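Local coordinates for protein CalsepRRP (Calystegia sepium, PDB 1JY5) that belongs to the RNase T2 family and may therefore bind or cleave RNA, at residues L10-S15 against Y130-I135; S137-L142 against M155-S160; P166-K171 against E176-C181. One frame throughout, in Å; residues are numbered along the deposited sequence.

Contact 1: residues L10-S15 against Y130-I135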
ATOM      1  N   LEU A  10      -3.539   5.297  -1.538  1.00 13.85           N
ATOM      2  CA  LEU A  10      -2.328   4.514  -1.783  1.00 16.53           C
ATOM      3  C   LEU A  10      -2.029   3.882  -0.426  1.00 16.97           C
ATOM      4  O   LEU A  10      -1.684   4.580   0.523  1.00 17.79           O
ATOM      5  CB  LEU A  10      -1.137   5.392  -2.223  1.00 14.55           C
ATOM      6  CG  LEU A  10       0.230   4.686  -2.326  1.00 15.20           C
ATOM      7  CD1 LEU A  10       0.167   3.592  -3.375  1.00 14.17           C
ATOM      8  CD2 LEU A  10       1.349   5.679  -2.683  1.00 14.22           C
ATOM      9  N   ALA A  11      -2.198   2.569  -0.327  1.00 17.14           N
ATOM     10  CA  ALA A  11      -1.933   1.875   0.925  1.00 17.26           C
ATOM     11  C   ALA A  11      -0.555   1.241   0.842  1.00 16.35           C
ATOM     12  O   ALA A  11      -0.203   0.622  -0.164  1.00 17.14           O
ATOM     13  CB  ALA A  11      -3.001   0.812   1.184  1.00 17.14           C
ATOM     14  N   LEU A  12       0.224   1.414   1.906  1.00 16.52           N
ATOM     15  CA  LEU A  12       1.581   0.881   1.971  1.00 16.37           C
ATOM     16  C   LEU A  12       1.710  -0.059   3.167  1.00 16.57           C
ATOM     17  O   LEU A  12       1.148   0.192   4.231  1.00 17.33           O
ATOM     18  CB  LEU A  12       2.580   2.035   2.102  1.00 16.61           C
ATOM     19  CG  LEU A  12       2.480   3.115   1.015  1.00 17.98           C
ATOM     20  CD1 LEU A  12       3.429   4.261   1.335  1.00 20.24           C
ATOM     21  CD2 LEU A  12       2.803   2.509  -0.348  1.00 17.28           C
ATOM     22  N   THR A  13       2.461  -1.137   2.988  1.00 14.43           N
ATOM     23  CA  THR A  13       2.646  -2.121   4.044  1.00 16.33           C
ATOM     24  C   THR A  13       4.050  -2.054   4.631  1.00 15.60           C
ATOM     25  O   THR A  13       5.031  -1.969   3.892  1.00 13.65           O
ATOM     26  CB  THR A  13       2.431  -3.545   3.500  1.00 14.69           C
ATOM     27  OG1 THR A  13       1.133  -3.634   2.900  1.00 17.73           O
ATOM     28  CG2 THR A  13       2.546  -4.568   4.615  1.00 18.54           C
ATOM     29  N   TRP A  14       4.148  -2.083   5.955  1.00 16.60           N
ATOM     30  CA  TRP A  14       5.459  -2.068   6.597  1.00 16.62           C
ATOM     31  C   TRP A  14       5.911  -3.528   6.591  1.00 15.36           C
ATOM     32  O   TRP A  14       5.366  -4.364   7.313  1.00 14.49           O
ATOM     33  CB  TRP A  14       5.360  -1.526   8.025  1.00 17.62           C
ATOM     34  CG  TRP A  14       6.699  -1.460   8.713  1.00 20.08           C
ATOM     35  CD1 TRP A  14       7.190  -2.333   9.644  1.00 19.47           C
ATOM     36  CD2 TRP A  14       7.737  -0.496   8.482  1.00 20.57           C
ATOM     37  NE1 TRP A  14       8.470  -1.971  10.009  1.00 20.79           N
ATOM     38  CE2 TRP A  14       8.830  -0.850   9.309  1.00 22.08           C
ATOM     39  CE3 TRP A  14       7.852   0.630   7.655  1.00 19.86           C
ATOM     40  CZ2 TRP A  14      10.020  -0.115   9.333  1.00 20.95           C
ATOM     41  CZ3 TRP A  14       9.036   1.361   7.678  1.00 21.90           C
ATOM     42  CH2 TRP A  14      10.107   0.982   8.514  1.00 20.81           C
ATOM     43  N   SER A  15       6.907  -3.828   5.763  1.00 16.05           N
ATOM     44  CA  SER A  15       7.402  -5.195   5.610  1.00 16.20           C
ATOM     45  C   SER A  15       7.785  -5.889   6.915  1.00 17.47           C
ATOM     46  O   SER A  15       7.559  -7.093   7.075  1.00 16.62           O
ATOM     47  CB  SER A  15       8.599  -5.223   4.650  1.00 15.96           C
ATOM     48  OG  SER A  15       9.750  -4.644   5.238  1.00 16.12           O
ATOM     49  N   TYR A 130       6.660   9.664  -3.518  1.00 16.53           N
ATOM     50  CA  TYR A 130       6.490   9.926  -2.095  1.00 19.79           C
ATOM     51  C   TYR A 130       7.019   8.778  -1.248  1.00 20.90           C
ATOM     52  O   TYR A 130       6.259   7.924  -0.788  1.00 20.02           O
ATOM     53  CB  TYR A 130       5.011  10.165  -1.770  1.00 19.25           C
ATOM     54  CG  TYR A 130       4.404  11.317  -2.538  1.00 21.46           C
ATOM     55  CD1 TYR A 130       3.607  11.093  -3.661  1.00 22.76           C
ATOM     56  CD2 TYR A 130       4.635  12.637  -2.148  1.00 22.16           C
ATOM     57  CE1 TYR A 130       3.053  12.155  -4.376  1.00 22.41           C
ATOM     58  CE2 TYR A 130       4.087  13.703  -2.858  1.00 22.79           C
ATOM     59  CZ  TYR A 130       3.297  13.452  -3.969  1.00 23.23           C
ATOM     60  OH  TYR A 130       2.753  14.500  -4.673  1.00 27.58           O
ATOM     61  N   ASN A 131       8.332   8.769  -1.044  1.00 19.56           N
ATOM     62  CA  ASN A 131       8.981   7.728  -0.265  1.00 20.52           C
ATOM     63  C   ASN A 131       8.696   7.942   1.213  1.00 19.85           C
ATOM     64  O   ASN A 131       9.373   8.727   1.880  1.00 19.33           O
ATOM     65  CB  ASN A 131      10.488   7.755  -0.501  1.00 21.19           C
ATOM     66  CG  ASN A 131      11.182   6.542   0.076  1.00 22.11           C
ATOM     67  OD1 ASN A 131      10.754   5.992   1.092  1.00 22.15           O
ATOM     68  ND2 ASN A 131      12.265   6.125  -0.561  1.00 22.88           N
ATOM     69  N   ILE A 132       7.693   7.245   1.722  1.00 17.65           N
ATOM     70  CA  ILE A 132       7.326   7.384   3.119  1.00 19.11           C
ATOM     71  C   ILE A 132       8.419   6.851   4.037  1.00 20.75           C
ATOM     72  O   ILE A 132       8.633   7.382   5.125  1.00 20.86           O
ATOM     73  CB  ILE A 132       6.007   6.657   3.405  1.00 19.83           C
ATOM     74  CG1 ILE A 132       4.934   7.148   2.424  1.00 17.72           C
ATOM     75  CG2 ILE A 132       5.569   6.910   4.839  1.00 20.34           C
ATOM     76  CD1 ILE A 132       4.744   8.672   2.428  1.00 20.09           C
ATOM     77  N   SER A 133       9.116   5.809   3.596  1.00 21.60           N
ATOM     78  CA  SER A 133      10.192   5.226   4.393  1.00 23.73           C
ATOM     79  C   SER A 133      11.304   6.251   4.614  1.00 23.73           C
ATOM     80  O   SER A 133      11.892   6.315   5.693  1.00 22.82           O
ATOM     81  CB  SER A 133      10.757   3.985   3.695  1.00 23.65           C
ATOM     82  OG  SER A 133       9.763   2.982   3.561  1.00 23.96           O
ATOM     83  N   GLU A 134      11.578   7.054   3.587  1.00 24.70           N
ATOM     84  CA  GLU A 134      12.610   8.085   3.651  1.00 26.71           C
ATOM     85  C   GLU A 134      12.168   9.243   4.542  1.00 25.91           C
ATOM     86  O   GLU A 134      12.972   9.822   5.273  1.00 26.34           O
ATOM     87  CB  GLU A 134      12.925   8.614   2.245  1.00 30.03           C
ATOM     88  CG  GLU A 134      13.962   9.739   2.217  1.00 37.50           C
ATOM     89  CD  GLU A 134      14.193  10.308   0.824  1.00 41.13           C
ATOM     90  OE1 GLU A 134      14.560   9.534  -0.086  1.00 44.36           O
ATOM     91  OE2 GLU A 134      14.012  11.533   0.638  1.00 44.02           O
ATOM     92  N   ILE A 135      10.886   9.584   4.476  1.00 24.65           N
ATOM     93  CA  ILE A 135      10.360  10.669   5.292  1.00 24.63           C
ATOM     94  C   ILE A 135      10.482  10.319   6.773  1.00 25.04           C
ATOM     95  O   ILE A 135      10.867  11.158   7.590  1.00 24.61           O
ATOM     96  CB  ILE A 135       8.884  10.955   4.959  1.00 23.65           C
ATOM     97  CG1 ILE A 135       8.786  11.610   3.576  1.00 23.78           C
ATOM     98  CG2 ILE A 135       8.269  11.853   6.029  1.00 24.18           C
ATOM     99  CD1 ILE A 135       7.364  11.834   3.093  1.00 20.67           C
TER
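Leu12 of strand 7-14 drives one methyl into the flank of Ile132, in the first turn of helix 132-137. With CG lying anti to the carbonyl carbon (chi1 -55°) and an extended second torsion, Leu12 presents CD1 to the helix. This methyl sits 3.4 Å from CG1 of Ile132, tighter than usual for two carbons. The two side chains meet at a slant, and CG2 of Ile132 is left to turn toward Ile158 of helix 151-162. Further along the strand, the first torsion of Trp14, near 180° (chi1 -179°), swings the indole away from the backbone N and toward Ser133; CZ3 comes within 4.5 Å of OG, a loose, oblique approach. That hydroxyl is hydrogen-bonded to Phe40 N, and the indole NE1 to Pro205 O. Phe40 also meets the indole edge to face. The helix start is fixed by Asn131 at the N-cap, whose OD1 accepts from Glu134 N at 2.8 Å, the donor standing well above the carbonyl plane. A capped helix end resting apolar residues on an antiparallel sheet is in keeping with the alpha+beta fold of the RNase T2 family.

Contact 2: residues S137-L142 against M155-S160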
ATOM      1  N   SER A 137      12.571   7.988   8.149  1.00 29.73           N
ATOM      2  CA  SER A 137      13.978   7.859   8.515  1.00 32.82           C
ATOM      3  C   SER A 137      14.631   9.210   8.794  1.00 33.42           C
ATOM      4  O   SER A 137      15.385   9.355   9.756  1.00 33.58           O
ATOM      5  CB  SER A 137      14.756   7.119   7.421  1.00 33.79           C
ATOM      6  OG  SER A 137      14.671   7.788   6.178  1.00 38.59           O
ATOM      7  N   GLU A 138      14.335  10.204   7.964  1.00 34.15           N
ATOM      8  CA  GLU A 138      14.911  11.530   8.151  1.00 34.83           C
ATOM      9  C   GLU A 138      14.342  12.236   9.384  1.00 35.22           C
ATOM     10  O   GLU A 138      14.802  13.314   9.757  1.00 35.22           O
ATOM     11  CB  GLU A 138      14.684  12.381   6.900  1.00 36.38           C
ATOM     12  CG  GLU A 138      15.184  11.711   5.627  1.00 39.55           C
ATOM     13  CD  GLU A 138      15.015  12.578   4.401  1.00 42.16           C
ATOM     14  OE1 GLU A 138      13.990  13.287   4.309  1.00 44.57           O
ATOM     15  OE2 GLU A 138      15.897  12.535   3.519  1.00 43.49           O
ATOM     16  N   SER A 139      13.341  11.628  10.016  1.00 33.80           N
ATOM     17  CA  SER A 139      12.739  12.212  11.212  1.00 33.30           C
ATOM     18  C   SER A 139      13.051  11.414  12.472  1.00 31.93           C
ATOM     19  O   SER A 139      12.470  11.659  13.531  1.00 32.11           O
ATOM     20  CB  SER A 139      11.222  12.332  11.050  1.00 33.93           C
ATOM     21  OG  SER A 139      10.879  13.520  10.362  1.00 37.96           O
ATOM     22  N   GLY A 140      13.960  10.453  12.352  1.00 30.70           N
ATOM     23  CA  GLY A 140      14.341   9.648  13.501  1.00 29.57           C
ATOM     24  C   GLY A 140      13.563   8.358  13.682  1.00 28.18           C
ATOM     25  O   GLY A 140      13.855   7.588  14.595  1.00 26.18           O
ATOM     26  N   TYR A 141      12.576   8.114  12.823  1.00 26.98           N
ATOM     27  CA  TYR A 141      11.780   6.898  12.925  1.00 26.54           C
ATOM     28  C   TYR A 141      12.344   5.832  11.996  1.00 26.21           C
ATOM     29  O   TYR A 141      12.011   5.770  10.810  1.00 25.67           O
ATOM     30  CB  TYR A 141      10.317   7.194  12.594  1.00 24.97           C
ATOM     31  CG  TYR A 141       9.755   8.333  13.408  1.00 25.08           C
ATOM     32  CD1 TYR A 141       9.762   9.636  12.914  1.00 24.89           C
ATOM     33  CD2 TYR A 141       9.265   8.121  14.696  1.00 25.72           C
ATOM     34  CE1 TYR A 141       9.295  10.701  13.680  1.00 25.26           C
ATOM     35  CE2 TYR A 141       8.797   9.181  15.473  1.00 24.83           C
ATOM     36  CZ  TYR A 141       8.818  10.467  14.957  1.00 26.11           C
ATOM     37  OH  TYR A 141       8.371  11.521  15.722  1.00 26.38           O
ATOM     38  N   LEU A 142      13.197   4.988  12.565  1.00 25.60           N
ATOM     39  CA  LEU A 142      13.874   3.934  11.824  1.00 25.88           C
ATOM     40  C   LEU A 142      13.429   2.534  12.241  1.00 25.73           C
ATOM     41  O   LEU A 142      12.850   2.345  13.311  1.00 25.36           O
ATOM     42  CB  LEU A 142      15.384   4.070  12.053  1.00 28.07           C
ATOM     43  CG  LEU A 142      15.970   5.480  11.943  1.00 29.08           C
ATOM     44  CD1 LEU A 142      17.311   5.537  12.663  1.00 32.29           C
ATOM     45  CD2 LEU A 142      16.123   5.863  10.478  1.00 30.70           C
ATOM     46  N   MET A 155       2.890  10.475  12.643  1.00 22.75           N
ATOM     47  CA  MET A 155       1.828  11.199  11.943  1.00 24.83           C
ATOM     48  C   MET A 155       2.305  12.598  11.553  1.00 23.64           C
ATOM     49  O   MET A 155       2.217  13.000  10.391  1.00 22.55           O
ATOM     50  CB  MET A 155       0.603  11.349  12.853  1.00 28.41           C
ATOM     51  CG  MET A 155      -0.087  10.056  13.248  1.00 32.51           C
ATOM     52  SD  MET A 155      -1.085   9.385  11.926  1.00 38.02           S
ATOM     53  CE  MET A 155      -2.702  10.109  12.282  1.00 37.87           C
ATOM     54  N   SER A 156       2.804  13.335  12.540  1.00 22.56           N
ATOM     55  CA  SER A 156       3.287  14.694  12.324  1.00 22.08           C
ATOM     56  C   SER A 156       4.437  14.737  11.327  1.00 19.62           C
ATOM     57  O   SER A 156       4.527  15.653  10.511  1.00 21.07           O
ATOM     58  CB  SER A 156       3.726  15.314  13.656  1.00 23.14           C
ATOM     59  OG  SER A 156       4.257  16.615  13.459  1.00 27.70           O
ATOM     60  N   ALA A 157       5.319  13.749  11.393  1.00 20.08           N
ATOM     61  CA  ALA A 157       6.451  13.698  10.476  1.00 21.17           C
ATOM     62  C   ALA A 157       5.951  13.584   9.036  1.00 21.70           C
ATOM     63  O   ALA A 157       6.405  14.308   8.153  1.00 22.24           O
ATOM     64  CB  ALA A 157       7.355  12.511  10.817  1.00 21.96           C
ATOM     65  N   ILE A 158       5.011  12.675   8.797  1.00 22.35           N
ATOM     66  CA  ILE A 158       4.474  12.504   7.448  1.00 21.00           C
ATOM     67  C   ILE A 158       3.684  13.746   7.035  1.00 21.49           C
ATOM     68  O   ILE A 158       3.863  14.267   5.936  1.00 21.56           O
ATOM     69  CB  ILE A 158       3.576  11.257   7.372  1.00 21.14           C
ATOM     70  CG1 ILE A 158       4.408  10.026   7.735  1.00 20.79           C
ATOM     71  CG2 ILE A 158       2.990  11.108   5.971  1.00 20.88           C
ATOM     72  CD1 ILE A 158       3.619   8.754   7.864  1.00 23.66           C
ATOM     73  N   GLN A 159       2.825  14.216   7.932  1.00 20.96           N
ATOM     74  CA  GLN A 159       2.009  15.396   7.695  1.00 24.56           C
ATOM     75  C   GLN A 159       2.811  16.626   7.275  1.00 25.02           C
ATOM     76  O   GLN A 159       2.452  17.315   6.319  1.00 25.19           O
ATOM     77  CB  GLN A 159       1.200  15.729   8.951  1.00 27.14           C
ATOM     78  CG  GLN A 159       0.876  17.213   9.106  1.00 34.62           C
ATOM     79  CD  GLN A 159      -0.048  17.725   8.025  1.00 36.56           C
ATOM     80  OE1 GLN A 159      -0.177  18.931   7.820  1.00 37.81           O
ATOM     81  NE2 GLN A 159      -0.705  16.806   7.330  1.00 39.46           N
ATOM     82  N   SER A 160       3.893  16.917   7.990  1.00 25.54           N
ATOM     83  CA  SER A 160       4.690  18.092   7.654  1.00 26.71           C
ATOM     84  C   SER A 160       5.403  17.954   6.309  1.00 25.29           C
ATOM     85  O   SER A 160       5.704  18.952   5.666  1.00 25.02           O
ATOM     86  CB  SER A 160       5.702  18.401   8.770  1.00 27.30           C
ATOM     87  OG  SER A 160       6.648  17.362   8.927  1.00 33.00           O
TER
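The Schellman motif that ends helix 132-137 brings Ser139 and Tyr141 up to Ala157, on helix 151-162, at the surface of the protein. Gly140 is the C-prime residue of this motif: its N bonds to Ser137 O at 3.2 Å, closing a type I turn from Ser137 to Gly140, while Tyr141 N reaches back to Leu136 O. Gly140 takes the positive phi (93°) of that position. Just before the glycine, Ser139 makes the closest backbone approach, its CA lying 6.5 Å from that of Ala157. Its hydroxyl, anti to the carbonyl carbon, comes over the methyl of Ala157, with OG 3.7 Å and CB 3.9 Å from Ala157 CB. Tyr141 approaches the same methyl from another direction. With its CG also anti to the carbonyl carbon (chi1 -53°), it extends its ring back toward the helix, and CE1 lies 3.9 Å from Ala157 CB, at an oblique angle to the ring. The ring also touches Leu136 and Leu204 and meets that of Tyr149. Within helix 151-162, OG of Ser160 is 3.2 Å from both Ser156 O and Ala157 O, and its one proton could go to either. Between the two segments, then, the chemistry is van der Waals contact on a single methyl, met by a hydroxymethyl group and an aromatic CH. Such contact has little directional demand, so the placing of Ser139 and Tyr141 against the helix probably rests more on the backbone of the turn than on the touching atoms.

Contact 3: residues P166-K171 against E176-C181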
ATOM      1  N   PRO A 166      -1.921  11.304   6.953  1.00 18.42           N
ATOM      2  CA  PRO A 166      -2.051   9.902   6.568  1.00 18.41           C
ATOM      3  C   PRO A 166      -2.969   9.156   7.520  1.00 18.51           C
ATOM      4  O   PRO A 166      -3.316   9.657   8.588  1.00 19.56           O
ATOM      5  CB  PRO A 166      -0.620   9.392   6.664  1.00 18.84           C
ATOM      6  CG  PRO A 166      -0.112  10.139   7.868  1.00 20.89           C
ATOM      7  CD  PRO A 166      -0.616  11.548   7.596  1.00 19.06           C
ATOM      8  N   VAL A 167      -3.371   7.960   7.113  1.00 16.85           N
ATOM      9  CA  VAL A 167      -4.201   7.116   7.949  1.00 17.37           C
ATOM     10  C   VAL A 167      -3.249   5.971   8.293  1.00 17.54           C
ATOM     11  O   VAL A 167      -2.562   5.453   7.413  1.00 17.63           O
ATOM     12  CB  VAL A 167      -5.441   6.594   7.180  1.00 18.06           C
ATOM     13  CG1 VAL A 167      -6.234   5.633   8.056  1.00 19.77           C
ATOM     14  CG2 VAL A 167      -6.334   7.773   6.781  1.00 18.33           C
ATOM     15  N   VAL A 168      -3.172   5.609   9.568  1.00 17.32           N
ATOM     16  CA  VAL A 168      -2.285   4.531   9.988  1.00 18.47           C
ATOM     17  C   VAL A 168      -3.038   3.397  10.672  1.00 18.75           C
ATOM     18  O   VAL A 168      -3.910   3.634  11.506  1.00 18.17           O
ATOM     19  CB  VAL A 168      -1.193   5.027  10.973  1.00 18.45           C
ATOM     20  CG1 VAL A 168      -0.251   3.876  11.310  1.00 20.60           C
ATOM     21  CG2 VAL A 168      -0.403   6.191  10.365  1.00 18.87           C
ATOM     22  N   LYS A 169      -2.691   2.165  10.309  1.00 19.28           N
ATOM     23  CA  LYS A 169      -3.299   0.980  10.897  1.00 20.60           C
ATOM     24  C   LYS A 169      -2.184   0.184  11.567  1.00 21.58           C
ATOM     25  O   LYS A 169      -1.061   0.118  11.053  1.00 20.62           O
ATOM     26  CB  LYS A 169      -3.969   0.121   9.816  1.00 22.10           C
ATOM     27  CG  LYS A 169      -5.019   0.850   8.978  1.00 23.33           C
ATOM     28  CD  LYS A 169      -6.164   1.380   9.827  1.00 24.22           C
ATOM     29  CE  LYS A 169      -7.292   1.922   8.957  1.00 24.53           C
ATOM     30  NZ  LYS A 169      -8.381   2.506   9.785  1.00 24.95           N
ATOM     31  N   CYS A 170      -2.499  -0.417  12.709  1.00 21.65           N
ATOM     32  CA  CYS A 170      -1.521  -1.197  13.457  1.00 24.62           C
ATOM     33  C   CYS A 170      -1.900  -2.647  13.657  1.00 26.96           C
ATOM     34  O   CYS A 170      -3.065  -3.022  13.559  1.00 27.13           O
ATOM     35  CB  CYS A 170      -1.264  -0.556  14.822  1.00 22.05           C
ATOM     36  SG  CYS A 170      -0.284   0.954  14.678  1.00 23.54           S
ATOM     37  N   LYS A 171      -0.885  -3.450  13.943  1.00 29.34           N
ATOM     38  CA  LYS A 171      -1.056  -4.866  14.190  1.00 33.02           C
ATOM     39  C   LYS A 171      -0.508  -5.099  15.592  1.00 34.53           C
ATOM     40  O   LYS A 171       0.706  -5.185  15.786  1.00 33.81           O
ATOM     41  CB  LYS A 171      -0.267  -5.673  13.158  1.00 35.28           C
ATOM     42  CG  LYS A 171      -0.510  -7.165  13.171  1.00 38.63           C
ATOM     43  CD  LYS A 171       0.321  -7.824  12.082  1.00 42.89           C
ATOM     44  CE  LYS A 171       0.089  -9.322  12.016  1.00 44.88           C
ATOM     45  NZ  LYS A 171       0.936  -9.946  10.955  1.00 47.60           N
ATOM     46  N   GLU A 176       1.503  -1.362  10.705  1.00 18.06           N
ATOM     47  CA  GLU A 176       1.341  -2.314   9.619  1.00 19.23           C
ATOM     48  C   GLU A 176       1.034  -1.659   8.281  1.00 19.33           C
ATOM     49  O   GLU A 176       1.562  -2.070   7.250  1.00 18.73           O
ATOM     50  CB  GLU A 176       0.235  -3.322   9.949  1.00 20.72           C
ATOM     51  CG  GLU A 176      -0.076  -4.269   8.803  1.00 22.74           C
ATOM     52  CD  GLU A 176      -0.994  -5.411   9.203  1.00 28.53           C
ATOM     53  OE1 GLU A 176      -2.042  -5.147   9.835  1.00 29.09           O
ATOM     54  OE2 GLU A 176      -0.665  -6.572   8.874  1.00 29.03           O
ATOM     55  N   GLN A 177       0.199  -0.627   8.296  1.00 19.36           N
ATOM     56  CA  GLN A 177      -0.175   0.031   7.054  1.00 19.58           C
ATOM     57  C   GLN A 177      -0.314   1.546   7.164  1.00 19.83           C
ATOM     58  O   GLN A 177      -0.801   2.071   8.166  1.00 19.71           O
ATOM     59  CB  GLN A 177      -1.488  -0.587   6.548  1.00 19.41           C
ATOM     60  CG  GLN A 177      -2.059   0.005   5.264  1.00 22.02           C
ATOM     61  CD  GLN A 177      -3.274  -0.767   4.765  1.00 21.36           C
ATOM     62  OE1 GLN A 177      -3.156  -1.903   4.299  1.00 24.77           O
ATOM     63  NE2 GLN A 177      -4.448  -0.159   4.874  1.00 20.27           N
ATOM     64  N   VAL A 178       0.148   2.245   6.132  1.00 18.81           N
ATOM     65  CA  VAL A 178       0.025   3.696   6.073  1.00 18.87           C
ATOM     66  C   VAL A 178      -0.751   4.015   4.799  1.00 18.30           C
ATOM     67  O   VAL A 178      -0.448   3.479   3.733  1.00 17.82           O
ATOM     68  CB  VAL A 178       1.404   4.401   6.041  1.00 18.98           C
ATOM     69  CG1 VAL A 178       1.233   5.878   5.685  1.00 18.22           C
ATOM     70  CG2 VAL A 178       2.072   4.293   7.417  1.00 19.08           C
ATOM     71  N   GLN A 179      -1.756   4.877   4.919  1.00 17.31           N
ATOM     72  CA  GLN A 179      -2.582   5.261   3.780  1.00 17.74           C
ATOM     73  C   GLN A 179      -2.457   6.745   3.455  1.00 17.45           C
ATOM     74  O   GLN A 179      -2.624   7.596   4.328  1.00 16.99           O
ATOM     75  CB  GLN A 179      -4.051   4.931   4.064  1.00 16.80           C
ATOM     76  CG  GLN A 179      -4.359   3.442   4.183  1.00 17.55           C
ATOM     77  CD  GLN A 179      -5.764   3.188   4.710  1.00 19.48           C
ATOM     78  OE1 GLN A 179      -6.596   4.092   4.750  1.00 20.40           O
ATOM     79  NE2 GLN A 179      -6.035   1.953   5.107  1.00 19.91           N
ATOM     80  N   ILE A 180      -2.152   7.033   2.192  1.00 16.63           N
ATOM     81  CA  ILE A 180      -2.013   8.394   1.680  1.00 16.30           C
ATOM     82  C   ILE A 180      -3.065   8.539   0.588  1.00 16.45           C
ATOM     83  O   ILE A 180      -3.182   7.667  -0.275  1.00 15.41           O
ATOM     84  CB  ILE A 180      -0.635   8.623   1.017  1.00 19.72           C
ATOM     85  CG1 ILE A 180       0.489   8.267   1.991  1.00 23.26           C
ATOM     86  CG2 ILE A 180      -0.514  10.077   0.566  1.00 20.91           C
ATOM     87  CD1 ILE A 180       0.472   9.070   3.265  1.00 18.70           C
ATOM     88  N   CYS A 181      -3.815   9.636   0.601  1.00 14.86           N
ATOM     89  CA  CYS A 181      -4.866   9.829  -0.396  1.00 14.71           C
ATOM     90  C   CYS A 181      -4.532  10.821  -1.513  1.00 14.49           C
ATOM     91  O   CYS A 181      -3.788  11.773  -1.305  1.00 12.21           O
ATOM     92  CB  CYS A 181      -6.174  10.202   0.325  1.00 15.20           C
ATOM     93  SG  CYS A 181      -6.688   8.797   1.356  1.00 16.69           S
TER
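Val167 and Gln179 form a hydrogen-bonded pair in the antiparallel beta hairpin of strands 167-171 and 174-182, part of the main sheet of this alpha+beta fold. Val167 N gives to Gln179 O at 2.9 Å, and Gln179 N returns a bond to Val167 O at 2.7 Å. Two residues on, Lys169 N gives an almost straight bond to Gln177 O (2.9 Å, 171°). Lys169 O takes two donors, Gln177 N at 3.1 Å and Glu176 N at 3.0 Å, because Glu176 and Gln177 both face Lys169 in a classic beta bulge. Gln177 N comes in 32° from the carbonyl plane, whereas Glu176 N lies in it. Val168 and Val178, the non-hydrogen-bonded pair between, turn to the other face from Lys169 and Gln177; the backbone of Val178 bonds to Leu12 of strand 7-14. Disulfides from Cys170 to Cys198 and from Cys181 to Cys191 tie the two strands to later chain. The charges of Lys171 and Glu176 lie near each other without forming a salt bridge. At the far end, CD1 of Ile180 curls back to within 3.6 Å of Pro166 CB.

The contacts come in series along the chain, contact 1 closing before contact 2 opens and contact 2 before contact 3. Contacts 1 and 3 have centres 9 Å apart and share one antiparallel sheet, in which strand 174-182 lies between strands 7-14 and 167-171; Leu10 N lies 2.7 Å from Ile180 O, a probable hydrogen bond. Contact 2 lies farther out, its centre 11 Å from that of contact 1 and 14 Å from that of contact 3. Helix 151-162 links all three: Ile135 packs on Ala157 and Ile158, Ile158 touches Pro166 and Ile180, and Met155 packs on Val168. Helices 132-137 and 151-162 thus pack together beside the sheet, joining the surface turn to the core.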